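Local atomic coordinates of response regulator receiver protein (Pseudoalteromonas atlantica T6c, PDB entry 3KTO), a protein that probably acts as a phosphoryl-responsive signal receiver in a two-component pathway, through a CheY-like response regulator domain. Residues 43-54 and 73-82; 22-31 and 113-124. One frame throughout, in Å; residues are numbered along the deposited sequence.

How the interactions relate
Interactions 1 and 2 lie on the two faces of the parallel five-stranded sheet of a CheY-like receiver domain. Interaction 1 ties the start of strand 51-57 to the end of helix 66-76 and the run into strand 83-87, while interaction 2 packs helix 16-26 and its following turn on helix 113-127. Their centres are 19 Å apart, yet they touch where I52 and P82, at the start of the strands, pack on helix 113-127: I52 CD1 comes 3.8 Å from I124 CA, and P82 CB lies 3.8 Å from I123 CG1. Interaction 1 sits at the starting end of the strands, away from the C-terminal strand ends where receiver domains generally carry their acidic pocket.

Interaction 1 of 2, residues 43-54 and 73-82; sequences MRQQISDDAIGM and TLVKRGFHLP
I47 covers one face of the F79 ring where the loop leading into strand 51-57 meets the loop joining helix 66-76 to strand 83-87, in a beta-alpha-beta unit of this CheY-like receiver fold. The CD1 methyl of I47 sits 3.3 Å from the centroid of the F79 ring and 10° off its normal, a CH-pi contact over the ring centre. It gets there because CG1 of I47 lies anti to the carbonyl carbon (chi1 -57°) and the chain then runs straight out, toward a ring arriving from the opposite direction.

The ring is presented by a Schellman motif: G78, with positive phi, ends helix 66-76, and F79 N turns back to L74 O. Beyond it, the bent chain of selenomethionine M43 brings CE over one face of the R77 guanidinium, 3.6 Å from R77 NH1. The same CE also touches T73 CG2 at 3.6 Å, while OG1 of T73 is bonded to E69 O in its own helix.

Deeper in, selenomethionine M54 and L74 reach tip to tip, M54 SE standing 3.7 Å from L74 CD1. L81 divides its branches: CD1 lies 4.0 Å from M54 CG, and CD2 rests 3.6 Å from A51 O. Where the chain enters strand 83-87 the backbones join, M54 N donating to P82 O over 3.0 Å at 153°, the start of the parallel pairing that M54 continues with I84. Buried G53 N, by contrast, finds no partner in the model. The proline ring presses close beside this link, with P82 CD only 3.0 Å from I52 O.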
loop_
_atom_site.group_PDB
_atom_site.type_symbol
_atom_site.label_atom_id
_atom_site.label_comp_id
_atom_site.label_asym_id
_atom_site.label_seq_id
_atom_site.Cartn_x
_atom_site.Cartn_y
_atom_site.Cartn_z
HETATM N N MSE A 43 -5.608 15.751 16.973
HETATM C CA MSE A 43 -5.458 16.211 18.349
HETATM C C MSE A 43 -5.622 17.717 18.509
HETATM O O MSE A 43 -5.689 18.217 19.630
HETATM C CB MSE A 43 -4.108 15.767 18.918
HETATM C CG MSE A 43 -4.028 14.280 19.185
HETATM SE SE MSE A 43 -5.416 13.680 20.379
HETATM C CE MSE A 43 -4.263 12.936 21.753
ATOM N N ARG A 44 -5.691 18.439 17.394
ATOM C CA ARG A 44 -5.874 19.891 17.430
ATOM C C ARG A 44 -7.356 20.192 17.281
ATOM O O ARG A 44 -7.787 21.339 17.383
ATOM C CB ARG A 44 -5.126 20.558 16.275
ATOM C CG ARG A 44 -3.624 20.635 16.434
ATOM C CD ARG A 44 -3.003 21.209 15.175
ATOM N NE ARG A 44 -1.606 21.594 15.355
ATOM C CZ ARG A 44 -0.650 20.782 15.793
ATOM N NH1 ARG A 44 -0.932 19.523 16.106
ATOM N NH2 ARG A 44 0.595 21.226 15.911
ATOM N N GLN A 45 -8.129 19.140 17.037
ATOM C CA GLN A 45 -9.563 19.256 16.830
ATOM C C GLN A 45 -10.358 19.260 18.119
ATOM O O GLN A 45 -10.174 18.401 18.977
ATOM C CB GLN A 45 -10.040 18.104 15.946
ATOM C CG GLN A 45 -11.537 18.063 15.698
ATOM C CD GLN A 45 -12.032 19.272 14.937
ATOM O OE1 GLN A 45 -11.484 19.625 13.896
ATOM N NE2 GLN A 45 -13.076 19.909 15.448
ATOM N N GLN A 46 -11.248 20.235 18.250
ATOM C CA GLN A 46 -12.097 20.327 19.428
ATOM C C GLN A 46 -13.179 19.268 19.233
ATOM O O GLN A 46 -14.072 19.429 18.403
ATOM C CB GLN A 46 -12.728 21.722 19.519
ATOM C CG GLN A 46 -12.524 22.433 20.859
ATOM C CD GLN A 46 -13.251 21.764 22.020
ATOM O OE1 GLN A 46 -13.234 22.266 23.147
ATOM N NE2 GLN A 46 -13.894 20.631 21.749
ATOM N N ILE A 47 -13.083 18.174 19.982
ATOM C CA ILE A 47 -14.058 17.100 19.857
ATOM C C ILE A 47 -15.462 17.648 20.032
ATOM O O ILE A 47 -15.820 18.145 21.099
ATOM C CB ILE A 47 -13.802 15.986 20.883
ATOM C CG1 ILE A 47 -12.373 15.457 20.715
ATOM C CG2 ILE A 47 -14.808 14.857 20.680
ATOM C CD1 ILE A 47 -12.038 14.255 21.575
ATOM N N SER A 48 -16.250 17.555 18.966
ATOM C CA SER A 48 -17.617 18.055 18.957
ATOM C C SER A 48 -18.602 17.217 19.762
ATOM O O SER A 48 -18.447 16.001 19.892
ATOM C CB SER A 48 -18.110 18.166 17.515
ATOM O OG SER A 48 -19.472 18.548 17.478
ATOM N N ASP A 49 -19.624 17.881 20.298
ATOM C CA ASP A 49 -20.649 17.199 21.078
ATOM C C ASP A 49 -21.574 16.423 20.148
ATOM O O ASP A 49 -22.394 15.626 20.600
ATOM C CB ASP A 49 -21.459 18.206 21.903
ATOM C CG ASP A 49 -20.699 18.709 23.121
ATOM O OD1 ASP A 49 -20.463 17.902 24.049
ATOM O OD2 ASP A 49 -20.333 19.906 23.149
ATOM N N ASP A 50 -21.434 16.657 18.847
ATOM C CA ASP A 50 -22.251 15.970 17.855
ATOM C C ASP A 50 -21.518 14.761 17.272
ATOM O O ASP A 50 -22.021 14.083 16.368
ATOM C CB ASP A 50 -22.642 16.939 16.740
ATOM C CG ASP A 50 -23.559 18.044 17.230
ATOM O OD1 ASP A 50 -24.719 17.739 17.586
ATOM O OD2 ASP A 50 -23.118 19.212 17.270
ATOM N N ALA A 51 -20.323 14.500 17.789
ATOM C CA ALA A 51 -19.541 13.358 17.331
ATOM C C ALA A 51 -20.097 12.120 18.019
ATOM O O ALA A 51 -20.277 12.106 19.242
ATOM C CB ALA A 51 -18.074 13.543 17.689
ATOM N N ILE A 52 -20.372 11.086 17.234
ATOM C CA ILE A 52 -20.916 9.850 17.773
ATOM C C ILE A 52 -19.953 8.676 17.608
ATOM O O ILE A 52 -20.109 7.658 18.271
ATOM C CB ILE A 52 -22.255 9.489 17.093
ATOM C CG1 ILE A 52 -22.036 9.263 15.596
ATOM C CG2 ILE A 52 -23.263 10.617 17.307
ATOM C CD1 ILE A 52 -23.226 8.681 14.875
ATOM N N GLY A 53 -18.962 8.814 16.728
ATOM C CA GLY A 53 -18.014 7.727 16.534
ATOM C C GLY A 53 -16.720 8.118 15.843
ATOM O O GLY A 53 -16.525 9.279 15.474
HETATM N N MSE A 54 -15.828 7.143 15.677
HETATM C CA MSE A 54 -14.547 7.371 15.021
HETATM C C MSE A 54 -14.086 6.156 14.212
HETATM O O MSE A 54 -14.465 5.023 14.490
HETATM C CB MSE A 54 -13.457 7.716 16.051
HETATM C CG MSE A 54 -13.585 9.107 16.687
HETATM SE SE MSE A 54 -12.032 9.638 17.744
HETATM C CE MSE A 54 -10.732 9.504 16.380
ATOM N N THR A 73 -5.012 6.767 24.079
ATOM C CA THR A 73 -4.862 8.082 24.685
ATOM C C THR A 73 -6.212 8.738 24.948
ATOM O O THR A 73 -6.456 9.257 26.038
ATOM C CB THR A 73 -4.034 9.013 23.788
ATOM O OG1 THR A 73 -2.681 8.537 23.739
ATOM C CG2 THR A 73 -4.065 10.448 24.331
ATOM N N LEU A 74 -7.083 8.718 23.943
ATOM C CA LEU A 74 -8.406 9.309 24.065
ATOM C C LEU A 74 -9.224 8.614 25.145
ATOM O O LEU A 74 -9.949 9.267 25.898
ATOM C CB LEU A 74 -9.148 9.224 22.736
ATOM C CG LEU A 74 -8.561 10.005 21.561
ATOM C CD1 LEU A 74 -9.349 9.667 20.313
ATOM C CD2 LEU A 74 -8.611 11.507 21.843
ATOM N N VAL A 75 -9.113 7.291 25.217
ATOM C CA VAL A 75 -9.846 6.530 26.221
ATOM C C VAL A 75 -9.314 6.885 27.605
ATOM O O VAL A 75 -10.060 6.951 28.577
ATOM C CB VAL A 75 -9.702 5.006 25.990
ATOM C CG1 VAL A 75 -10.279 4.240 27.181
ATOM C CG2 VAL A 75 -10.419 4.607 24.710
ATOM N N LYS A 76 -8.014 7.122 27.682
ATOM C CA LYS A 76 -7.391 7.485 28.939
ATOM C C LYS A 76 -7.899 8.863 29.376
ATOM O O LYS A 76 -8.039 9.128 30.569
ATOM C CB LYS A 76 -5.875 7.514 28.774
ATOM C CG LYS A 76 -5.118 7.434 30.071
ATOM C CD LYS A 76 -3.623 7.492 29.834
ATOM C CE LYS A 76 -2.868 7.166 31.112
ATOM N NZ LYS A 76 -3.291 8.035 32.248
ATOM N N ARG A 77 -8.183 9.732 28.406
ATOM C CA ARG A 77 -8.673 11.080 28.698
ATOM C C ARG A 77 -10.186 11.164 28.852
ATOM O O ARG A 77 -10.765 12.246 28.774
ATOM C CB ARG A 77 -8.231 12.053 27.608
ATOM C CG ARG A 77 -6.733 12.229 27.522
ATOM C CD ARG A 77 -6.365 13.225 26.450
ATOM N NE ARG A 77 -4.920 13.339 26.308
ATOM C CZ ARG A 77 -4.319 14.135 25.432
ATOM N NH1 ARG A 77 -5.043 14.893 24.619
ATOM N NH2 ARG A 77 -2.993 14.161 25.362
ATOM N N GLY A 78 -10.826 10.020 29.056
ATOM C CA GLY A 78 -12.264 10.005 29.243
ATOM C C GLY A 78 -13.143 10.069 28.008
ATOM O O GLY A 78 -14.365 10.067 28.134
ATOM N N PHE A 79 -12.552 10.133 26.821
ATOM C CA PHE A 79 -13.351 10.183 25.597
ATOM C C PHE A 79 -13.754 8.775 25.178
ATOM O O PHE A 79 -12.902 7.957 24.831
ATOM C CB PHE A 79 -12.561 10.866 24.482
ATOM C CG PHE A 79 -12.437 12.349 24.656
ATOM C CD1 PHE A 79 -13.538 13.178 24.460
ATOM C CD2 PHE A 79 -11.224 12.918 25.028
ATOM C CE1 PHE A 79 -13.432 14.555 24.631
ATOM C CE2 PHE A 79 -11.106 14.292 25.200
ATOM C CZ PHE A 79 -12.213 15.114 25.002
ATOM N N HIS A 80 -15.054 8.497 25.211
ATOM C CA HIS A 80 -15.552 7.175 24.858
ATOM C C HIS A 80 -16.502 7.154 23.670
ATOM O O HIS A 80 -17.726 7.145 23.834
ATOM C CB HIS A 80 -16.233 6.538 26.070
ATOM C CG HIS A 80 -15.329 6.389 27.255
ATOM N ND1 HIS A 80 -14.945 7.458 28.037
ATOM C CD2 HIS A 80 -14.697 5.306 27.764
ATOM C CE1 HIS A 80 -14.117 7.039 28.977
ATOM N NE2 HIS A 80 -13.948 5.737 28.834
ATOM N N LEU A 81 -15.929 7.133 22.470
ATOM C CA LEU A 81 -16.711 7.100 21.243
ATOM C C LEU A 81 -16.482 5.761 20.566
ATOM O O LEU A 81 -15.345 5.304 20.470
ATOM C CB LEU A 81 -16.265 8.215 20.299
ATOM C CG LEU A 81 -16.385 9.664 20.781
ATOM C CD1 LEU A 81 -15.671 10.589 19.806
ATOM C CD2 LEU A 81 -17.850 10.039 20.908
ATOM N N PRO A 82 -17.558 5.109 20.099
ATOM C CA PRO A 82 -17.414 3.815 19.426
ATOM C C PRO A 82 -16.397 4.012 18.316
ATOM O O PRO A 82 -16.565 4.892 17.469
ATOM C CB PRO A 82 -18.811 3.553 18.876
ATOM C CG PRO A 82 -19.696 4.252 19.858
ATOM C CD PRO A 82 -18.963 5.547 20.099
#

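Interaction 2 of 2, residues 22-31 and 113-124; sequences LSKLLSPLDV and EHVLVHDVQQII
L22, L25 and L116 form the tightest part of the packing between helix 16-26 and helix 113-127, two helices on the same face of the CheY-like alpha/beta sandwich. Their short segments, 22-26 and 113-124, cross at -68° with axes 10.9 Å apart, and the contact is made by van der Waals packing. L116 CD2 meets two leucines that come at it from directions roughly at right angles: L22 CD1 is 3.3 Å away, tighter than usual for two carbons, and L25 CD2 is 3.6 Å from it. In both L25 and L116 the CG swings away from the backbone N (chi1 173° and 174°), bringing the branches together beside F111, while L22 also reaches I55 and M86 of the sheet.

One turn further along helix 113-127, V120 CG2 lies 4.0 Å from L26 CD2, and the turn after L26 delivers L29. Its CD2 sits 3.7 Å from V120 CG1, CD1 faces V117, and CG approaches I124 CD1. Replacing L29 with an alanine would probably open a gap between V117, V120 and I124 and leave the bent amide chain of Q121 freer to move.

The outer side is looser. Exposed E113 merely lays its OE1 3.8 Å from L25 CD1, with K63 of the second subunit packing nearby, and the Q121 amide nitrogen NE2 simply packs on L29, 3.8 Å from L29 CG. At the far end, exposed D30 leads into V31, whose side chain meets I124. The carbonyl oxygen of D30 is nevertheless buried without a polar partner in the model, the I124 CD1 methyl lying 4.0 Å from D30 O.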
loop_
_atom_site.group_PDB
_atom_site.type_symbol
_atom_site.label_atom_id
_atom_site.label_comp_id
_atom_site.label_asym_id
_atom_site.label_seq_id
_atom_site.Cartn_x
_atom_site.Cartn_y
_atom_site.Cartn_z
ATOM N N LEU A 22 -13.553 6.251 1.498
ATOM C CA LEU A 22 -14.411 6.009 2.645
ATOM C C LEU A 22 -15.508 7.064 2.735
ATOM O O LEU A 22 -16.656 6.752 3.048
ATOM C CB LEU A 22 -13.585 6.001 3.935
ATOM C CG LEU A 22 -13.848 4.803 4.846
ATOM C CD1 LEU A 22 -13.601 3.529 4.048
ATOM C CD2 LEU A 22 -12.942 4.849 6.073
ATOM N N SER A 23 -15.157 8.314 2.458
ATOM C CA SER A 23 -16.138 9.388 2.521
ATOM C C SER A 23 -17.256 9.169 1.508
ATOM O O SER A 23 -18.431 9.367 1.822
ATOM C CB SER A 23 -15.462 10.736 2.276
ATOM O OG SER A 23 -14.566 11.034 3.328
ATOM N N LYS A 24 -16.889 8.752 0.301
ATOM C CA LYS A 24 -17.866 8.503 -0.754
ATOM C C LYS A 24 -18.812 7.375 -0.364
ATOM O O LYS A 24 -20.033 7.506 -0.466
ATOM C CB LYS A 24 -17.149 8.163 -2.067
ATOM C CG LYS A 24 -16.545 9.379 -2.756
ATOM C CD LYS A 24 -15.685 9.007 -3.966
ATOM C CE LYS A 24 -14.343 8.409 -3.541
ATOM N NZ LYS A 24 -13.411 8.173 -4.691
ATOM N N LEU A 25 -18.240 6.267 0.085
ATOM C CA LEU A 25 -19.022 5.113 0.506
ATOM C C LEU A 25 -20.017 5.380 1.639
ATOM O O LEU A 25 -21.089 4.778 1.678
ATOM C CB LEU A 25 -18.084 3.982 0.940
ATOM C CG LEU A 25 -18.762 2.765 1.574
ATOM C CD1 LEU A 25 -19.596 2.035 0.527
ATOM C CD2 LEU A 25 -17.712 1.837 2.158
ATOM N N LEU A 26 -19.672 6.277 2.555
ATOM C CA LEU A 26 -20.540 6.551 3.693
ATOM C C LEU A 26 -21.404 7.803 3.584
ATOM O O LEU A 26 -22.268 8.036 4.427
ATOM C CB LEU A 26 -19.696 6.638 4.965
ATOM C CG LEU A 26 -18.846 5.425 5.338
ATOM C CD1 LEU A 26 -17.951 5.787 6.518
ATOM C CD2 LEU A 26 -19.748 4.243 5.667
ATOM N N SER A 27 -21.177 8.610 2.552
ATOM C CA SER A 27 -21.945 9.843 2.376
ATOM C C SER A 27 -23.449 9.599 2.357
ATOM O O SER A 27 -24.215 10.361 2.957
ATOM C CB SER A 27 -21.533 10.559 1.085
ATOM O OG SER A 27 -21.853 9.820 -0.079
ATOM N N PRO A 28 -23.891 8.523 1.679
ATOM C CA PRO A 28 -25.332 8.270 1.638
ATOM C C PRO A 28 -25.917 7.707 2.921
ATOM O O PRO A 28 -27.025 7.183 2.919
ATOM C CB PRO A 28 -25.486 7.332 0.442
ATOM C CG PRO A 28 -24.207 6.500 0.517
ATOM C CD PRO A 28 -23.153 7.550 0.848
ATOM N N LEU A 29 -25.150 7.806 4.002
ATOM C CA LEU A 29 -25.573 7.346 5.319
ATOM C C LEU A 29 -25.920 8.646 6.048
ATOM O O LEU A 29 -25.432 9.703 5.662
ATOM C CB LEU A 29 -24.419 6.597 6.025
ATOM C CG LEU A 29 -24.664 5.110 6.370
ATOM C CD1 LEU A 29 -25.126 4.438 5.130
ATOM C CD2 LEU A 29 -23.424 4.416 6.900
ATOM N N ASP A 30 -26.745 8.572 7.092
ATOM C CA ASP A 30 -27.149 9.758 7.862
ATOM C C ASP A 30 -26.059 10.223 8.830
ATOM O O ASP A 30 -26.230 10.141 10.050
ATOM C CB ASP A 30 -28.447 9.468 8.646
ATOM C CG ASP A 30 -28.959 10.682 9.426
ATOM O OD1 ASP A 30 -29.079 11.778 8.830
ATOM O OD2 ASP A 30 -29.265 10.539 10.632
ATOM N N VAL A 31 -24.943 10.714 8.288
ATOM C CA VAL A 31 -23.823 11.181 9.117
ATOM C C VAL A 31 -22.793 11.959 8.322
ATOM O O VAL A 31 -22.659 11.763 7.116
ATOM C CB VAL A 31 -23.085 9.995 9.796
ATOM C CG1 VAL A 31 -22.399 9.146 8.752
ATOM C CG2 VAL A 31 -22.065 10.509 10.803
ATOM N N GLU A 113 -17.267 -3.571 1.709
ATOM C CA GLU A 113 -18.050 -2.394 2.022
ATOM C C GLU A 113 -19.241 -2.602 2.947
ATOM O O GLU A 113 -19.487 -1.759 3.809
ATOM C CB GLU A 113 -18.490 -1.675 0.745
ATOM C CG GLU A 113 -19.312 -2.483 -0.223
ATOM C CD GLU A 113 -19.887 -1.610 -1.323
ATOM O OE1 GLU A 113 -19.110 -0.851 -1.944
ATOM O OE2 GLU A 113 -21.113 -1.678 -1.564
ATOM N N HIS A 114 -19.973 -3.706 2.814
ATOM C CA HIS A 114 -21.131 -3.878 3.691
ATOM C C HIS A 114 -20.729 -4.036 5.153
ATOM O O HIS A 114 -21.484 -3.672 6.051
ATOM C CB HIS A 114 -22.032 -5.041 3.240
ATOM C CG HIS A 114 -21.531 -6.399 3.613
ATOM N ND1 HIS A 114 -20.725 -7.151 2.787
ATOM C CD2 HIS A 114 -21.747 -7.155 4.716
ATOM C CE1 HIS A 114 -20.468 -8.313 3.363
ATOM N NE2 HIS A 114 -21.075 -8.340 4.535
ATOM N N VAL A 115 -19.532 -4.556 5.397
ATOM C CA VAL A 115 -19.068 -4.707 6.768
ATOM C C VAL A 115 -18.895 -3.312 7.358
ATOM O O VAL A 115 -19.409 -3.005 8.429
ATOM C CB VAL A 115 -17.717 -5.449 6.829
ATOM C CG1 VAL A 115 -17.181 -5.453 8.258
ATOM C CG2 VAL A 115 -17.896 -6.876 6.336
ATOM N N LEU A 116 -18.174 -2.459 6.643
ATOM C CA LEU A 116 -17.954 -1.106 7.118
ATOM C C LEU A 116 -19.279 -0.364 7.236
ATOM O O LEU A 116 -19.559 0.246 8.263
ATOM C CB LEU A 116 -17.023 -0.348 6.176
ATOM C CG LEU A 116 -16.860 1.133 6.525
ATOM C CD1 LEU A 116 -16.150 1.278 7.865
ATOM C CD2 LEU A 116 -16.087 1.833 5.422
ATOM N N VAL A 117 -20.096 -0.420 6.189
ATOM C CA VAL A 117 -21.378 0.277 6.208
ATOM C C VAL A 117 -22.195 -0.163 7.419
ATOM O O VAL A 117 -22.744 0.663 8.146
ATOM C CB VAL A 117 -22.164 0.028 4.892
ATOM C CG1 VAL A 117 -23.542 0.678 4.961
ATOM C CG2 VAL A 117 -21.385 0.604 3.723
ATOM N N HIS A 118 -22.240 -1.468 7.653
ATOM C CA HIS A 118 -22.980 -2.009 8.779
ATOM C C HIS A 118 -22.458 -1.488 10.118
ATOM O O HIS A 118 -23.237 -1.063 10.971
ATOM C CB HIS A 118 -22.921 -3.539 8.756
ATOM C CG HIS A 118 -23.653 -4.184 9.890
ATOM N ND1 HIS A 118 -23.099 -4.332 11.144
ATOM C CD2 HIS A 118 -24.914 -4.668 9.975
ATOM C CE1 HIS A 118 -23.990 -4.877 11.955
ATOM N NE2 HIS A 118 -25.100 -5.090 11.269
ATOM N N ASP A 119 -21.140 -1.522 10.304
ATOM C CA ASP A 119 -20.535 -1.045 11.548
ATOM C C ASP A 119 -20.877 0.408 11.832
ATOM O O ASP A 119 -21.142 0.783 12.976
ATOM C CB ASP A 119 -19.013 -1.188 11.504
ATOM C CG ASP A 119 -18.556 -2.622 11.659
ATOM O OD1 ASP A 119 -19.392 -3.475 12.022
ATOM O OD2 ASP A 119 -17.358 -2.890 11.431
ATOM N N VAL A 120 -20.860 1.230 10.791
ATOM C CA VAL A 120 -21.169 2.643 10.947
ATOM C C VAL A 120 -22.654 2.870 11.251
ATOM O O VAL A 120 -22.999 3.673 12.116
ATOM C CB VAL A 120 -20.768 3.426 9.686
ATOM C CG1 VAL A 120 -21.240 4.869 9.791
ATOM C CG2 VAL A 120 -19.247 3.375 9.516
ATOM N N GLN A 121 -23.528 2.163 10.542
ATOM C CA GLN A 121 -24.965 2.298 10.770
ATOM C C GLN A 121 -25.280 1.937 12.220
ATOM O O GLN A 121 -26.114 2.575 12.872
ATOM C CB GLN A 121 -25.744 1.373 9.833
ATOM C CG GLN A 121 -27.243 1.630 9.812
ATOM C CD GLN A 121 -27.590 2.982 9.212
ATOM O OE1 GLN A 121 -27.968 3.916 9.924
ATOM N NE2 GLN A 121 -27.458 3.092 7.894
ATOM N N GLN A 122 -24.604 0.911 12.724
ATOM C CA GLN A 122 -24.805 0.471 14.099
ATOM C C GLN A 122 -24.477 1.607 15.071
ATOM O O GLN A 122 -25.206 1.848 16.033
ATOM C CB GLN A 122 -23.925 -0.747 14.390
ATOM C CG GLN A 122 -24.115 -1.324 15.782
ATOM C CD GLN A 122 -23.359 -2.626 15.992
ATOM O OE1 GLN A 122 -23.620 -3.628 15.319
ATOM N NE2 GLN A 122 -22.416 -2.619 16.930
ATOM N N ILE A 123 -23.376 2.306 14.814
ATOM C CA ILE A 123 -22.973 3.425 15.658
ATOM C C ILE A 123 -24.020 4.538 15.557
ATOM O O ILE A 123 -24.362 5.181 16.547
ATOM C CB ILE A 123 -21.597 3.979 15.220
ATOM C CG1 ILE A 123 -20.507 2.943 15.511
ATOM C CG2 ILE A 123 -21.305 5.295 15.930
ATOM C CD1 ILE A 123 -19.145 3.307 14.957
ATOM N N ILE A 124 -24.520 4.760 14.347
ATOM C CA ILE A 124 -25.536 5.775 14.108
ATOM C C ILE A 124 -26.792 5.465 14.927
ATOM O O ILE A 124 -27.310 6.333 15.634
ATOM C CB ILE A 124 -25.911 5.839 12.604
ATOM C CG1 ILE A 124 -24.740 6.418 11.805
ATOM C CG2 ILE A 124 -27.168 6.686 12.401
ATOM C CD1 ILE A 124 -24.930 6.355 10.307
#